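Local coordinates for protein adenosine kinase, putative (Trypanosoma brucei, PDB 3OTX) that probably phosphorylates adenosine to AMP at the expense of ATP in purine salvage, as an adenosine kinase of the PfkB family, at residues Ser66-Ala71 with Val86-Cys91. The protein carries 1 engineered substitution. Sequence-based numbering, arbitrary orientation.
Sequences SGLNVA and VTYVGC. With AP5 (bis(adenosine)-5'-pentaphosphate), chain C.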
loop_
_atom_site.group_PDB
_atom_site.type_symbol
_atom_site.label_atom_id
_atom_site.label_comp_id
_atom_site.label_asym_id
_atom_site.label_seq_id
_atom_site.Cartn_x
_atom_site.Cartn_y
_atom_site.Cartn_z
ATOM N N SER A 66 -3.370 0.273 -3.952
ATOM C CA SER A 66 -2.473 -0.280 -2.934
ATOM C C SER A 66 -3.129 -0.391 -1.567
ATOM O O SER A 66 -3.241 -1.512 -1.013
ATOM C CB SER A 66 -1.203 0.561 -2.858
ATOM O OG SER A 66 -0.389 0.069 -1.821
ATOM N N GLY A 67 -3.597 0.728 -1.037
ATOM C CA GLY A 67 -4.220 0.699 0.290
ATOM C C GLY A 67 -5.500 -0.112 0.313
ATOM O O GLY A 67 -5.837 -0.704 1.324
ATOM N N LEU A 68 -6.266 -0.142 -0.782
ATOM C CA LEU A 68 -7.485 -0.919 -0.744
ATOM C C LEU A 68 -7.143 -2.422 -0.715
ATOM O O LEU A 68 -7.763 -3.209 0.013
ATOM C CB LEU A 68 -8.366 -0.543 -1.948
ATOM C CG LEU A 68 -9.752 -1.166 -1.952
ATOM C CD1 LEU A 68 -10.491 -0.761 -0.649
ATOM C CD2 LEU A 68 -10.513 -0.635 -3.184
ATOM N N ASN A 69 -6.113 -2.829 -1.463
ATOM C CA ASN A 69 -5.586 -4.184 -1.335
ATOM C C ASN A 69 -5.191 -4.525 0.124
ATOM O O ASN A 69 -5.533 -5.596 0.632
ATOM C CB ASN A 69 -4.345 -4.348 -2.202
ATOM C CG ASN A 69 -4.644 -4.344 -3.678
ATOM O OD1 ASN A 69 -5.773 -4.628 -4.138
ATOM N ND2 ASN A 69 -3.604 -4.096 -4.452
ATOM N N VAL A 70 -4.466 -3.594 0.748
ATOM C CA VAL A 70 -3.982 -3.783 2.121
ATOM C C VAL A 70 -5.193 -3.959 3.040
ATOM O O VAL A 70 -5.229 -4.875 3.873
ATOM C CB VAL A 70 -3.113 -2.606 2.604
ATOM C CG1 VAL A 70 -2.833 -2.723 4.105
ATOM C CG2 VAL A 70 -1.778 -2.584 1.847
ATOM N N ALA A 71 -6.183 -3.075 2.863
ATOM C CA ALA A 71 -7.365 -3.118 3.709
ATOM C C ALA A 71 -8.106 -4.445 3.541
ATOM O O ALA A 71 -8.578 -5.043 4.511
ATOM C CB ALA A 71 -8.302 -1.979 3.335
ATOM N N VAL A 86 -11.627 -2.220 9.681
ATOM C CA VAL A 86 -10.972 -1.266 8.806
ATOM C C VAL A 86 -11.938 -0.262 8.189
ATOM O O VAL A 86 -13.033 -0.622 7.750
ATOM C CB VAL A 86 -10.239 -2.000 7.634
ATOM C CG1 VAL A 86 -9.605 -0.983 6.643
ATOM C CG2 VAL A 86 -9.217 -3.016 8.132
ATOM N N THR A 87 -11.549 1.010 8.222
ATOM C CA THR A 87 -12.240 2.036 7.446
ATOM C C THR A 87 -11.257 2.523 6.401
ATOM O O THR A 87 -10.095 2.728 6.700
ATOM C CB THR A 87 -12.619 3.236 8.331
ATOM O OG1 THR A 87 -13.550 2.794 9.305
ATOM C CG2 THR A 87 -13.256 4.326 7.505
ATOM N N TYR A 88 -11.719 2.637 5.161
ATOM C CA TYR A 88 -10.889 3.077 4.035
ATOM C C TYR A 88 -11.412 4.414 3.548
ATOM O O TYR A 88 -12.641 4.606 3.408
ATOM C CB TYR A 88 -10.988 2.051 2.883
ATOM C CG TYR A 88 -10.250 2.446 1.656
ATOM C CD1 TYR A 88 -8.935 2.043 1.459
ATOM C CD2 TYR A 88 -10.876 3.187 0.644
ATOM C CE1 TYR A 88 -8.209 2.420 0.281
ATOM C CE2 TYR A 88 -10.188 3.558 -0.511
ATOM C CZ TYR A 88 -8.863 3.167 -0.694
ATOM O OH TYR A 88 -8.186 3.528 -1.850
ATOM N N VAL A 89 -10.485 5.323 3.290
ATOM C CA VAL A 89 -10.807 6.639 2.727
ATOM C C VAL A 89 -10.077 6.840 1.395
ATOM O O VAL A 89 -8.863 6.613 1.292
ATOM C CB VAL A 89 -10.469 7.778 3.739
ATOM C CG1 VAL A 89 -10.589 9.184 3.135
ATOM C CG2 VAL A 89 -11.443 7.697 4.906
ATOM N N GLY A 90 -10.830 7.293 0.390
ATOM C CA GLY A 90 -10.293 7.730 -0.884
ATOM C C GLY A 90 -11.429 8.344 -1.680
ATOM O O GLY A 90 -12.529 8.514 -1.155
ATOM N N CYS A 91 -11.177 8.690 -2.956
ATOM C CA CYS A 91 -12.157 9.399 -3.735
ATOM C C CYS A 91 -12.403 8.611 -5.024
ATOM O O CYS A 91 -11.452 8.180 -5.687
ATOM C CB CYS A 91 -11.673 10.828 -4.010
ATOM S SG CYS A 91 -12.863 11.858 -4.910
HETATM P PA AP5 C . 8.446 -8.478 -1.809
HETATM O O1A AP5 C . 8.848 -9.010 -3.181
HETATM O O2A AP5 C . 9.600 -7.927 -0.996
HETATM O O3A AP5 C . 7.340 -7.310 -1.875
HETATM P PB AP5 C . 7.240 -6.131 -2.972
HETATM O O1B AP5 C . 8.527 -5.915 -3.707
HETATM O O2B AP5 C . 6.638 -4.960 -2.277
HETATM O O3B AP5 C . 6.177 -6.807 -3.946
HETATM P PG AP5 C . 5.770 -6.551 -5.464
HETATM O O1G AP5 C . 5.194 -7.835 -5.977
HETATM O O2G AP5 C . 6.912 -6.149 -6.370
HETATM O O3G AP5 C . 4.638 -5.509 -5.261
HETATM P PD AP5 C . 3.711 -4.742 -6.342
HETATM O O1D AP5 C . 4.010 -5.111 -7.783
HETATM O O2D AP5 C . 3.768 -3.294 -5.943
HETATM O O3D AP5 C . 2.277 -5.395 -6.014
HETATM P PE AP5 C . 1.239 -4.888 -4.887
HETATM O O1E AP5 C . 1.993 -4.485 -3.652
HETATM O O2E AP5 C . 0.128 -5.925 -4.736
HETATM O O5F AP5 C . 7.641 -9.646 -1.061
HETATM C C5F AP5 C . 6.981 -9.399 0.181
HETATM C C4F AP5 C . 6.815 -10.709 0.913
HETATM O O4F AP5 C . 6.146 -11.659 0.073
HETATM C C3F AP5 C . 8.122 -11.415 1.262
HETATM O O3F AP5 C . 8.603 -10.945 2.497
HETATM C C2F AP5 C . 7.745 -12.868 1.245
HETATM O O2F AP5 C . 7.126 -13.215 2.459
HETATM C C1F AP5 C . 6.676 -12.925 0.149
HETATM N N9A AP5 C . 7.221 -13.259 -1.198
HETATM C C8A AP5 C . 7.349 -12.394 -2.288
HETATM N N7A AP5 C . 7.868 -13.109 -3.324
HETATM C C5A AP5 C . 8.051 -14.389 -2.922
HETATM C C6A AP5 C . 8.497 -15.529 -3.553
HETATM N N6A AP5 C . 8.769 -15.551 -4.860
HETATM N N1A AP5 C . 8.546 -16.704 -2.843
HETATM C C2A AP5 C . 8.138 -16.781 -1.520
HETATM N N3A AP5 C . 7.683 -15.635 -0.904
HETATM C C4A AP5 C . 7.618 -14.477 -1.590
HETATM O O5J AP5 C . 0.620 -3.530 -5.529
HETATM C C5J AP5 C . -0.105 -3.595 -6.745
HETATM C C4J AP5 C . -1.153 -2.500 -6.630
HETATM O O4J AP5 C . -0.545 -1.203 -6.740
HETATM C C3J AP5 C . -2.174 -2.503 -7.772
HETATM O O3J AP5 C . -3.394 -3.039 -7.259
HETATM C C2J AP5 C . -2.286 -1.031 -8.201
HETATM O O2J AP5 C . -3.628 -0.575 -8.330
HETATM C C1J AP5 C . -1.587 -0.320 -7.069
HETATM N N9B AP5 C . -1.062 1.003 -7.439
HETATM C C8B AP5 C . -0.164 1.244 -8.443
HETATM N N7B AP5 C . 0.026 2.589 -8.488
HETATM C C5B AP5 C . -0.741 3.182 -7.520
HETATM C C6B AP5 C . -0.917 4.514 -7.126
HETATM N N6B AP5 C . -0.358 5.560 -7.754
HETATM N N1B AP5 C . -1.815 4.726 -6.115
HETATM C C2B AP5 C . -2.450 3.726 -5.416
HETATM N N3B AP5 C . -2.310 2.418 -5.834
HETATM C C4B AP5 C . -1.432 2.170 -6.852
HETATM O O HOH W 1 -6.024 2.139 -2.790
#
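In the ribokinase-like fold of this PfkB-family kinase, the first turns of helix 66-76 pack on strand 86-89 of the large sheet, and Tyr-88 meets the helix beside Gly-67 and Leu-68. The axes of helix segment 66-71 and strand 86-89 run nearly antiparallel, at 169°, and come within 9.3 Å. The Tyr-88 ring lies with its edge against the Gly-67 backbone, CE1 standing 3.7 Å from Gly-67 C, while Leu-68 covers one face. Leu-68 chi1 is -173°, which holds CG anti to the backbone N. Its CD1 sits over the ring centre in a CH-pi contact, 3.9 Å from the centroid and 11° off the normal. A turn later Ala-71 CB meets Val-86 CG1 at 3.7 Å, an apolar touch that closes the other end of the contact. The N-terminal turn of the helix also faces the bound AP5: Ser-66 N donates to adenine N3B and Asn-69 ND2 to ribose O3J. Asp-301, the predicted proton acceptor, hydrogen-bonds both Ser-66 OG and Asn-69 ND2, tying the helix start to helix 300-311. At the hydroxyl end of the ring, one water bridges the two segments, accepting from Leu-68 N at 3.0 Å and hydrogen-bonded to Tyr-88 OH at 2.7 Å.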